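Local coordinates for protein acidocalcisomal pyrophosphatase (Trypanosoma cruzi, PDB 5CUV) that probably hydrolyses inorganic diphosphate with magnesium as its cofactor, as expected of a soluble pyrophosphatase of the acidocalcisome, at residues 57-60 and 61-64; 70-73 and 74-77; 99-102 and 103-107; 343-346 and 347-351. All blocks are in the same frame, centred on the assembly; numbering follows the deposited sequence.

In the fold
Three of the four contacts belong to the helical N-terminal region and one to the pyrophosphatase domain. Interactions 1 and 2 are successive helix starts, at helices 60-66 and 73-87, and they touch: Val64 CB lies 3.7 Å from Phe71 CZ, and Leu63 CD2 lies 3.8 Å from Met75 CE. Interaction 3, on helix 97-106, has its centre about 20 Å from that of interaction 2, and both reach the third subunit. All three lie away from the annotated ligand and metal sites. Interaction 4, with its centre about 47 Å from that of interaction 1, adjoins the malate pocket: the Lys345 side chain is about 6 Å from a bound D-malate.

Interaction 1 of 4, residues 57-60 and 61-64; sequences NVTE and FDLV
Thr59 and Asp62 meet at the start of helix 60-66, where Thr59 is the N-cap. With chi1 at 69°, Thr59 OG1 sits on the side of CB that faces the first helical turn, and it accepts from Asp62 N at 2.9 Å along a nearly straight path (165° at the hydrogen) while also being hydrogen-bonded to Asn33 OD1. The return bond of a classical capping box, from the N-cap amide to the Asp62 carboxylate, is replaced by a water that accepts from Thr59 N and donates to Asp62 OD2. Two side chains of this first turn reach other copies of the protein: Asp62 OD1 forms a salt bridge with Arg366 of the second subunit, and the Phe61 ring, which chi1 of -175° leads away from the cap, meets Tyr177 of the third subunit. Glu60 points its extended chain away from the turn, to Leu50 N, Ile36 N and Arg82. Leu63 N and Val64 N bond to Thr59 O and Glu60 O as the helix begins. Beside them, Val58 crosses Leu63 at about a right angle, its CG1 3.7 Å from Leu63 CB.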
loop_
_atom_site.group_PDB
_atom_site.type_symbol
_atom_site.label_atom_id
_atom_site.label_comp_id
_atom_site.label_asym_id
_atom_site.label_seq_id
_atom_site.Cartn_x
_atom_site.Cartn_y
_atom_site.Cartn_z
ATOM N N ASN A 57 20.490 -9.871 40.973
ATOM C CA ASN A 57 19.732 -11.031 40.406
ATOM C C ASN A 57 19.406 -10.829 38.937
ATOM O O ASN A 57 18.534 -11.477 38.355
ATOM C CB ASN A 57 18.433 -11.319 41.170
ATOM C CG ASN A 57 18.668 -11.511 42.646
ATOM O OD1 ASN A 57 17.899 -11.001 43.469
ATOM N ND2 ASN A 57 19.739 -12.237 42.999
ATOM N N VAL A 58 20.186 -9.929 38.370
ATOM C CA VAL A 58 20.159 -9.498 37.002
ATOM C C VAL A 58 21.430 -10.094 36.370
ATOM O O VAL A 58 22.472 -10.120 36.997
ATOM C CB VAL A 58 20.196 -7.969 37.035
ATOM C CG1 VAL A 58 21.114 -7.409 35.980
ATOM C CG2 VAL A 58 18.814 -7.443 36.952
ATOM N N THR A 59 21.344 -10.609 35.150
ATOM C CA THR A 59 22.515 -11.151 34.478
ATOM C C THR A 59 23.447 -10.013 34.129
ATOM O O THR A 59 23.040 -8.862 34.099
ATOM C CB THR A 59 22.168 -11.788 33.120
ATOM O OG1 THR A 59 21.793 -10.740 32.203
ATOM C CG2 THR A 59 21.031 -12.836 33.258
ATOM N N GLU A 60 24.696 -10.323 33.826
ATOM C CA GLU A 60 25.623 -9.276 33.436
ATOM C C GLU A 60 25.154 -8.637 32.109
ATOM O O GLU A 60 25.235 -7.404 31.912
ATOM C CB GLU A 60 27.025 -9.834 33.195
ATOM C CG GLU A 60 27.661 -10.611 34.331
ATOM C CD GLU A 60 29.124 -10.919 34.029
ATOM O OE1 GLU A 60 29.850 -11.142 34.989
ATOM O OE2 GLU A 60 29.562 -10.939 32.851
ATOM N N PHE A 61 24.696 -9.475 31.181
ATOM C CA PHE A 61 24.256 -8.933 29.906
ATOM C C PHE A 61 23.266 -7.850 30.152
ATOM O O PHE A 61 23.381 -6.778 29.607
ATOM C CB PHE A 61 23.597 -9.965 29.004
ATOM C CG PHE A 61 23.271 -9.426 27.675
ATOM C CD1 PHE A 61 24.266 -9.283 26.725
ATOM C CD2 PHE A 61 22.000 -8.872 27.421
ATOM C CE1 PHE A 61 24.044 -8.587 25.538
ATOM C CE2 PHE A 61 21.735 -8.140 26.215
ATOM C CZ PHE A 61 22.776 -7.999 25.274
ATOM N N ASP A 62 22.296 -8.155 30.986
ATOM C CA ASP A 62 21.231 -7.226 31.321
ATOM C C ASP A 62 21.682 -5.953 32.007
ATOM O O ASP A 62 21.099 -4.877 31.788
ATOM C CB ASP A 62 20.194 -7.923 32.206
ATOM C CG ASP A 62 19.211 -8.757 31.406
ATOM O OD1 ASP A 62 19.321 -8.803 30.160
ATOM O OD2 ASP A 62 18.324 -9.378 32.027
ATOM N N LEU A 63 22.697 -6.101 32.860
ATOM C CA LEU A 63 23.249 -5.006 33.612
ATOM C C LEU A 63 24.044 -4.129 32.663
ATOM O O LEU A 63 23.885 -2.905 32.693
ATOM C CB LEU A 63 24.107 -5.533 34.765
ATOM C CG LEU A 63 24.992 -4.498 35.505
ATOM C CD1 LEU A 63 24.129 -3.320 35.941
ATOM C CD2 LEU A 63 25.699 -5.110 36.721
ATOM N N VAL A 64 24.894 -4.700 31.813
ATOM C CA VAL A 64 25.612 -3.818 30.897
ATOM C C VAL A 64 24.697 -3.220 29.775
ATOM O O VAL A 64 24.883 -2.088 29.346
ATOM C CB VAL A 64 26.821 -4.525 30.215
ATOM C CG1 VAL A 64 26.341 -5.716 29.360
ATOM C CG2 VAL A 64 27.554 -3.535 29.340
HETATM O O HOH W 1 18.353 -10.631 34.728
#

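Interaction 2 of 4, residues 70-73 and 74-77; sequences EFTL and SMEK
Phe71 and Met75, a selenomethionine in this crystal, make the apolar part of this contact at the start of helix 73-87. The Met75 chain runs straight through chi2 and then bends at chi3 (72°), a turn that brings the terminal methyl over the aromatic ring. CE stands over the ring centre, 3.3 Å from the centroid of Phe71 and 13° off the normal, in a CH-pi contact. The selenium follows over the same face, with Met75 SE 4.4 Å from the Phe71 centroid; it stands in the place of the natural methionine's sulfur, and the contact is Met-aromatic in either case. The aliphatic CG of Glu76 adds to the apolar group, 4.1 Å from Phe71 CB. Leu63 and Leu50 also touch both Phe71 and Met75, and Phe71 packs on Val257 of the third subunit.

The polar part is a helix cap. Thr72 is the N-cap, and its OG1 accepts from Met75 N at 2.8 Å, the two side chains crossing at about a right angle. Backbone bonds then open the helix: Glu76 N donates to Thr72 O at 3.1 Å and Lys77 N to Leu73 O at 3.0 Å.

Cap and aromatic contact thus meet in one residue: Met75 gives its amide hydrogen to the threonine hydroxyl, and its methyl hydrogens and polarisable chalcogen to the ring face. The residues leading into the helix are held to its first turn by a polar bond and by apolar contact together.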
loop_
_atom_site.group_PDB
_atom_site.type_symbol
_atom_site.label_atom_id
_atom_site.label_comp_id
_atom_site.label_asym_id
_atom_site.label_seq_id
_atom_site.Cartn_x
_atom_site.Cartn_y
_atom_site.Cartn_z
ATOM N N GLU A 70 27.498 3.025 33.978
ATOM C CA GLU A 70 28.592 2.436 33.262
ATOM C C GLU A 70 29.305 1.525 34.228
ATOM O O GLU A 70 29.105 1.604 35.447
ATOM C CB GLU A 70 29.509 3.536 32.825
ATOM C CG GLU A 70 28.780 4.473 31.911
ATOM C CD GLU A 70 29.013 4.133 30.466
ATOM O OE1 GLU A 70 30.152 4.422 30.000
ATOM O OE2 GLU A 70 28.076 3.574 29.821
ATOM N N PHE A 71 30.125 0.643 33.683
ATOM C CA PHE A 71 30.870 -0.251 34.519
ATOM C C PHE A 71 31.939 0.578 35.181
ATOM O O PHE A 71 32.448 1.532 34.595
ATOM C CB PHE A 71 31.477 -1.374 33.677
ATOM C CG PHE A 71 30.595 -2.569 33.559
ATOM C CD1 PHE A 71 29.189 -2.440 33.696
ATOM C CD2 PHE A 71 31.141 -3.827 33.305
ATOM C CE1 PHE A 71 28.334 -3.573 33.577
ATOM C CE2 PHE A 71 30.311 -4.962 33.180
ATOM C CZ PHE A 71 28.907 -4.834 33.315
ATOM N N THR A 72 32.245 0.244 36.425
ATOM C CA THR A 72 33.305 0.938 37.155
ATOM C C THR A 72 34.629 0.422 36.591
ATOM O O THR A 72 34.648 -0.426 35.702
ATOM C CB THR A 72 33.275 0.586 38.663
ATOM O OG1 THR A 72 33.498 -0.828 38.822
ATOM C CG2 THR A 72 31.899 0.952 39.272
ATOM N N LEU A 73 35.739 0.935 37.102
ATOM C CA LEU A 73 37.032 0.464 36.649
ATOM C C LEU A 73 37.170 -0.908 37.302
ATOM O O LEU A 73 37.734 -1.834 36.735
ATOM C CB LEU A 73 38.125 1.404 37.124
ATOM C CG LEU A 73 39.525 1.034 36.631
ATOM C CD1 LEU A 73 39.572 0.966 35.102
ATOM C CD2 LEU A 73 40.499 2.064 37.151
ATOM N N SER A 74 36.625 -1.043 38.502
ATOM C CA SER A 74 36.685 -2.318 39.190
ATOM C C SER A 74 36.005 -3.364 38.324
ATOM O O SER A 74 36.539 -4.468 38.152
ATOM C CB SER A 74 35.966 -2.230 40.539
ATOM O OG SER A 74 35.288 -3.443 40.855
HETATM N N MSE A 75 34.836 -3.018 37.775
HETATM C CA MSE A 75 34.096 -3.968 36.955
HETATM C C MSE A 75 34.816 -4.291 35.605
HETATM O O MSE A 75 34.837 -5.450 35.150
HETATM C CB MSE A 75 32.696 -3.417 36.688
HETATM C CG MSE A 75 31.823 -3.341 37.931
HETATM SE SE MSE A 75 30.093 -2.569 37.639
HETATM C CE MSE A 75 29.294 -4.044 36.644
ATOM N N GLU A 76 35.420 -3.293 34.963
ATOM C CA GLU A 76 36.129 -3.599 33.727
ATOM C C GLU A 76 37.313 -4.563 33.999
ATOM O O GLU A 76 37.554 -5.491 33.234
ATOM C CB GLU A 76 36.580 -2.290 33.093
ATOM C CG GLU A 76 35.392 -1.448 32.603
ATOM C CD GLU A 76 35.816 -0.109 31.980
ATOM O OE1 GLU A 76 36.378 0.730 32.730
ATOM O OE2 GLU A 76 35.591 0.101 30.746
ATOM N N LYS A 77 38.003 -4.365 35.121
ATOM C CA LYS A 77 39.113 -5.211 35.526
ATOM C C LYS A 77 38.706 -6.661 35.564
ATOM O O LYS A 77 39.362 -7.527 34.972
ATOM C CB LYS A 77 39.572 -4.833 36.921
ATOM C CG LYS A 77 40.746 -5.614 37.486
ATOM C CD LYS A 77 41.688 -4.615 38.156
ATOM C CE LYS A 77 42.866 -5.245 38.896
ATOM N NZ LYS A 77 42.450 -5.980 40.120
#

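Interaction 3 of 4, residues 99-102 and 103-107; sequences KIEH and MCKYL
Lys105 and Glu101, one turn apart on helix 97-106, lie side by side and point the same way. The succession of helix 73-87, short strand 95-96 and helix 97-106, with that strand paired to 129-130 between two further helices, is consistent with paired EF-hand-like units, in which 97-106 would be an exiting helix.

The lysine can be followed outward from the backbone. Its CB rests 3.5 Å from His102 O, and chi1 of -74° carries CG past Glu101 O at 3.5 Å, so the base of the side chain runs along the carbonyls of the preceding turn. CD is still 4.2 Å from Glu101 O as the extended chain moves off. NZ ends 3.9 Å from Glu101 OE2, a long salt bridge, which the glutamate meets with its own chain stretched out.

The backbone keeps the regular i to i+4 bonds. Met103 N donates to Lys99 O at 2.7 Å, Cys104 N to Ile100 O at 2.9 Å and Lys105 N to Glu101 O at 3.3 Å; the bond from Tyr106 N to His102 O is weak. Met103, a selenomethionine here, packs on Met83 and Phe87 of helix 73-87 and on Phe135 of helix 132-141. Tyr106 sets its ring steeply against that of Phe87 and donates from its OH to Thr38 O.

At this length the Glu101–Lys105 attraction is probably modest, an electrostatic supplement to a turn that the backbone bonds already hold and that apolar side chains anchor among the surrounding helices.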
loop_
_atom_site.group_PDB
_atom_site.type_symbol
_atom_site.label_atom_id
_atom_site.label_comp_id
_atom_site.label_asym_id
_atom_site.label_seq_id
_atom_site.Cartn_x
_atom_site.Cartn_y
_atom_site.Cartn_z
ATOM N N LYS A 99 51.535 -12.606 22.838
ATOM C CA LYS A 99 50.128 -12.886 23.044
ATOM C C LYS A 99 49.473 -11.607 23.481
ATOM O O LYS A 99 48.499 -11.174 22.888
ATOM C CB LYS A 99 49.943 -13.976 24.088
ATOM C CG LYS A 99 49.775 -15.331 23.460
ATOM C CD LYS A 99 48.751 -15.270 22.331
ATOM C CE LYS A 99 48.606 -16.621 21.640
ATOM N NZ LYS A 99 49.962 -17.079 21.151
ATOM N N ILE A 100 50.008 -11.010 24.530
ATOM C CA ILE A 100 49.522 -9.736 25.022
ATOM C C ILE A 100 49.363 -8.786 23.807
ATOM O O ILE A 100 48.487 -7.933 23.790
ATOM C CB ILE A 100 50.550 -9.102 26.007
ATOM C CG1 ILE A 100 50.617 -9.920 27.310
ATOM C CG2 ILE A 100 50.249 -7.614 26.162
ATOM C CD1 ILE A 100 49.892 -9.327 28.488
ATOM N N GLU A 101 50.212 -8.928 22.794
ATOM C CA GLU A 101 50.112 -8.059 21.624
ATOM C C GLU A 101 48.931 -8.458 20.720
ATOM O O GLU A 101 48.337 -7.596 20.068
ATOM C CB GLU A 101 51.419 -8.091 20.833
ATOM C CG GLU A 101 51.423 -7.329 19.504
ATOM C CD GLU A 101 52.695 -7.608 18.651
ATOM O OE1 GLU A 101 53.834 -7.402 19.171
ATOM O OE2 GLU A 101 52.543 -8.029 17.460
ATOM N N HIS A 102 48.600 -9.749 20.646
ATOM C CA HIS A 102 47.451 -10.163 19.836
ATOM C C HIS A 102 46.222 -9.714 20.613
ATOM O O HIS A 102 45.311 -9.090 20.053
ATOM C CB HIS A 102 47.370 -11.678 19.672
ATOM C CG HIS A 102 47.844 -12.187 18.343
ATOM N ND1 HIS A 102 49.170 -12.133 17.949
ATOM C CD2 HIS A 102 47.191 -12.873 17.370
ATOM C CE1 HIS A 102 49.316 -12.774 16.800
ATOM N NE2 HIS A 102 48.131 -13.235 16.428
HETATM N N MSE A 103 46.212 -10.051 21.908
HETATM C CA MSE A 103 45.123 -9.655 22.797
HETATM C C MSE A 103 44.856 -8.175 22.632
HETATM O O MSE A 103 43.714 -7.793 22.494
HETATM C CB MSE A 103 45.480 -9.980 24.246
HETATM C CG MSE A 103 44.393 -9.606 25.241
HETATM SE SE MSE A 103 44.695 -10.244 27.025
HETATM C CE MSE A 103 43.193 -9.357 27.895
ATOM N N CYS A 104 45.890 -7.344 22.613
ATOM C CA CYS A 104 45.634 -5.924 22.452
ATOM C C CYS A 104 44.953 -5.575 21.149
ATOM O O CYS A 104 44.048 -4.736 21.123
ATOM C CB CYS A 104 46.930 -5.139 22.541
ATOM S SG CYS A 104 47.442 -4.774 24.215
ATOM N N LYS A 105 45.391 -6.219 20.064
ATOM C CA LYS A 105 44.827 -5.961 18.756
ATOM C C LYS A 105 43.453 -6.565 18.741
ATOM O O LYS A 105 42.575 -6.186 17.961
ATOM C CB LYS A 105 45.716 -6.535 17.646
ATOM C CG LYS A 105 47.002 -5.686 17.423
ATOM C CD LYS A 105 47.827 -6.101 16.180
ATOM C CE LYS A 105 49.289 -5.547 16.238
ATOM N NZ LYS A 105 50.184 -6.023 15.116
ATOM N N TYR A 106 43.228 -7.500 19.633
ATOM C CA TYR A 106 41.923 -8.078 19.651
ATOM C C TYR A 106 40.982 -7.117 20.357
ATOM O O TYR A 106 39.844 -7.016 19.963
ATOM C CB TYR A 106 41.969 -9.401 20.369
ATOM C CG TYR A 106 40.664 -10.127 20.460
ATOM C CD1 TYR A 106 39.985 -10.557 19.312
ATOM C CD2 TYR A 106 40.164 -10.494 21.706
ATOM C CE1 TYR A 106 38.837 -11.364 19.418
ATOM C CE2 TYR A 106 39.027 -11.280 21.837
ATOM C CZ TYR A 106 38.367 -11.719 20.697
ATOM O OH TYR A 106 37.267 -12.508 20.881
ATOM N N LEU A 107 41.459 -6.399 21.377
ATOM C CA LEU A 107 40.610 -5.487 22.128
ATOM C C LEU A 107 40.361 -4.186 21.441
ATOM O O LEU A 107 39.692 -3.302 21.998
ATOM C CB LEU A 107 41.184 -5.203 23.485
ATOM C CG LEU A 107 41.096 -6.461 24.325
ATOM C CD1 LEU A 107 41.887 -6.250 25.604
ATOM C CD2 LEU A 107 39.644 -6.832 24.581
#

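Interaction 4 of 4, residues 343-346 and 347-351; sequences FLKD and IHDVP
A polar turn contact, in which the carboxylate of Asp349 reaches back to the backbone of Lys345 and Asp346, closes the loop between strand 326-335 and helix 350-353 of the pyrophosphatase domain. One oxygen does the work: Asp349 OD2 accepts from Lys345 N at 2.6 Å and from Asp346 N at 2.9 Å. The two donors approach from opposite faces of the carboxylate plane, the first on the anti side and the second from above the plane. A chi1 of -67° swings the Asp349 carboxylate back along the chain to these amides. Residues 346-349 form a type I beta turn leading to the helix, closed by Asp349 N donating to Asp346 O at 3.1 Å. Asp346 adds a bond of its own, its OD1 accepting on the anti side from Ile347 N at 2.7 Å; the same oxygen is bonded to Lys388 N. On the apolar side, Leu344 CD2 lies 3.7 Å from Asp349 CB and 4.0 Å from Val350 CG2. Leu344 O is bonded to Lys314 NZ, and Lys314 lines the D-malate pocket. At the start of the segment, the ring of Phe343 stacks on Phe343 of the second subunit.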
loop_
_atom_site.group_PDB
_atom_site.type_symbol
_atom_site.label_atom_id
_atom_site.label_comp_id
_atom_site.label_asym_id
_atom_site.label_seq_id
_atom_site.Cartn_x
_atom_site.Cartn_y
_atom_site.Cartn_z
ATOM N N PHE A 343 3.701 -8.210 -3.206
ATOM C CA PHE A 343 2.951 -9.339 -2.679
ATOM C C PHE A 343 2.659 -10.347 -3.785
ATOM O O PHE A 343 2.270 -11.457 -3.508
ATOM C CB PHE A 343 1.655 -8.871 -2.070
ATOM C CG PHE A 343 1.844 -7.826 -1.032
ATOM C CD1 PHE A 343 2.337 -8.160 0.218
ATOM C CD2 PHE A 343 1.563 -6.480 -1.318
ATOM C CE1 PHE A 343 2.554 -7.167 1.186
ATOM C CE2 PHE A 343 1.778 -5.476 -0.362
ATOM C CZ PHE A 343 2.274 -5.819 0.895
ATOM N N LEU A 344 2.843 -9.970 -5.045
ATOM C CA LEU A 344 2.645 -10.922 -6.125
ATOM C C LEU A 344 3.949 -11.686 -6.380
ATOM O O LEU A 344 4.798 -11.230 -7.150
ATOM C CB LEU A 344 2.251 -10.189 -7.376
ATOM C CG LEU A 344 0.841 -9.644 -7.350
ATOM C CD1 LEU A 344 0.559 -8.865 -8.622
ATOM C CD2 LEU A 344 -0.119 -10.807 -7.229
ATOM N N LYS A 345 4.120 -12.857 -5.766
ATOM C CA LYS A 345 5.366 -13.598 -5.959
ATOM C C LYS A 345 5.377 -14.498 -7.198
ATOM O O LYS A 345 6.406 -14.607 -7.865
ATOM C CB LYS A 345 5.712 -14.419 -4.712
ATOM C CG LYS A 345 5.608 -13.705 -3.346
ATOM C CD LYS A 345 6.760 -12.777 -3.096
ATOM C CE LYS A 345 6.530 -11.834 -1.898
ATOM N NZ LYS A 345 6.496 -12.483 -0.527
ATOM N N ASP A 346 4.278 -15.166 -7.525
ATOM C CA ASP A 346 4.283 -15.994 -8.742
ATOM C C ASP A 346 2.895 -15.863 -9.300
ATOM O O ASP A 346 2.097 -15.126 -8.722
ATOM C CB ASP A 346 4.557 -17.482 -8.448
ATOM C CG ASP A 346 5.268 -18.203 -9.607
ATOM O OD1 ASP A 346 5.017 -17.875 -10.773
ATOM O OD2 ASP A 346 6.095 -19.107 -9.351
ATOM N N ILE A 347 2.610 -16.621 -10.375
ATOM C CA ILE A 347 1.337 -16.584 -11.067
ATOM C C ILE A 347 0.146 -17.047 -10.210
ATOM O O ILE A 347 -0.981 -16.651 -10.487
ATOM C CB ILE A 347 1.399 -17.384 -12.400
ATOM C CG1 ILE A 347 0.245 -16.991 -13.335
ATOM C CG2 ILE A 347 1.211 -18.857 -12.151
ATOM C CD1 ILE A 347 0.270 -15.591 -13.820
ATOM N N HIS A 348 0.385 -17.845 -9.161
ATOM C CA HIS A 348 -0.707 -18.318 -8.297
ATOM C C HIS A 348 -1.214 -17.207 -7.375
ATOM O O HIS A 348 -2.307 -17.267 -6.850
ATOM C CB HIS A 348 -0.224 -19.500 -7.479
ATOM C CG HIS A 348 0.376 -20.568 -8.327
ATOM N ND1 HIS A 348 -0.372 -21.307 -9.225
ATOM C CD2 HIS A 348 1.669 -20.928 -8.529
ATOM C CE1 HIS A 348 0.431 -22.069 -9.948
ATOM N NE2 HIS A 348 1.673 -21.859 -9.547
ATOM N N ASP A 349 -0.412 -16.172 -7.202
ATOM C CA ASP A 349 -0.832 -15.097 -6.361
ATOM C C ASP A 349 -1.790 -14.199 -7.052
ATOM O O ASP A 349 -2.493 -13.462 -6.386
ATOM C CB ASP A 349 0.348 -14.248 -5.918
ATOM C CG ASP A 349 1.286 -15.006 -4.999
ATOM O OD1 ASP A 349 0.730 -15.737 -4.121
ATOM O OD2 ASP A 349 2.551 -14.876 -5.152
ATOM N N VAL A 350 -1.861 -14.238 -8.370
ATOM C CA VAL A 350 -2.731 -13.286 -9.031
ATOM C C VAL A 350 -4.230 -13.480 -8.736
ATOM O O VAL A 350 -4.943 -12.512 -8.508
ATOM C CB VAL A 350 -2.379 -13.254 -10.540
ATOM C CG1 VAL A 350 -3.341 -12.365 -11.322
ATOM C CG2 VAL A 350 -0.947 -12.740 -10.672
ATOM N N PRO A 351 -4.720 -14.730 -8.692
ATOM C CA PRO A 351 -6.145 -14.921 -8.402
ATOM C C PRO A 351 -6.428 -14.541 -6.962
ATOM O O PRO A 351 -7.570 -14.409 -6.576
ATOM C CB PRO A 351 -6.370 -16.423 -8.630
ATOM C CG PRO A 351 -5.267 -16.804 -9.548
ATOM C CD PRO A 351 -4.080 -16.026 -8.967
#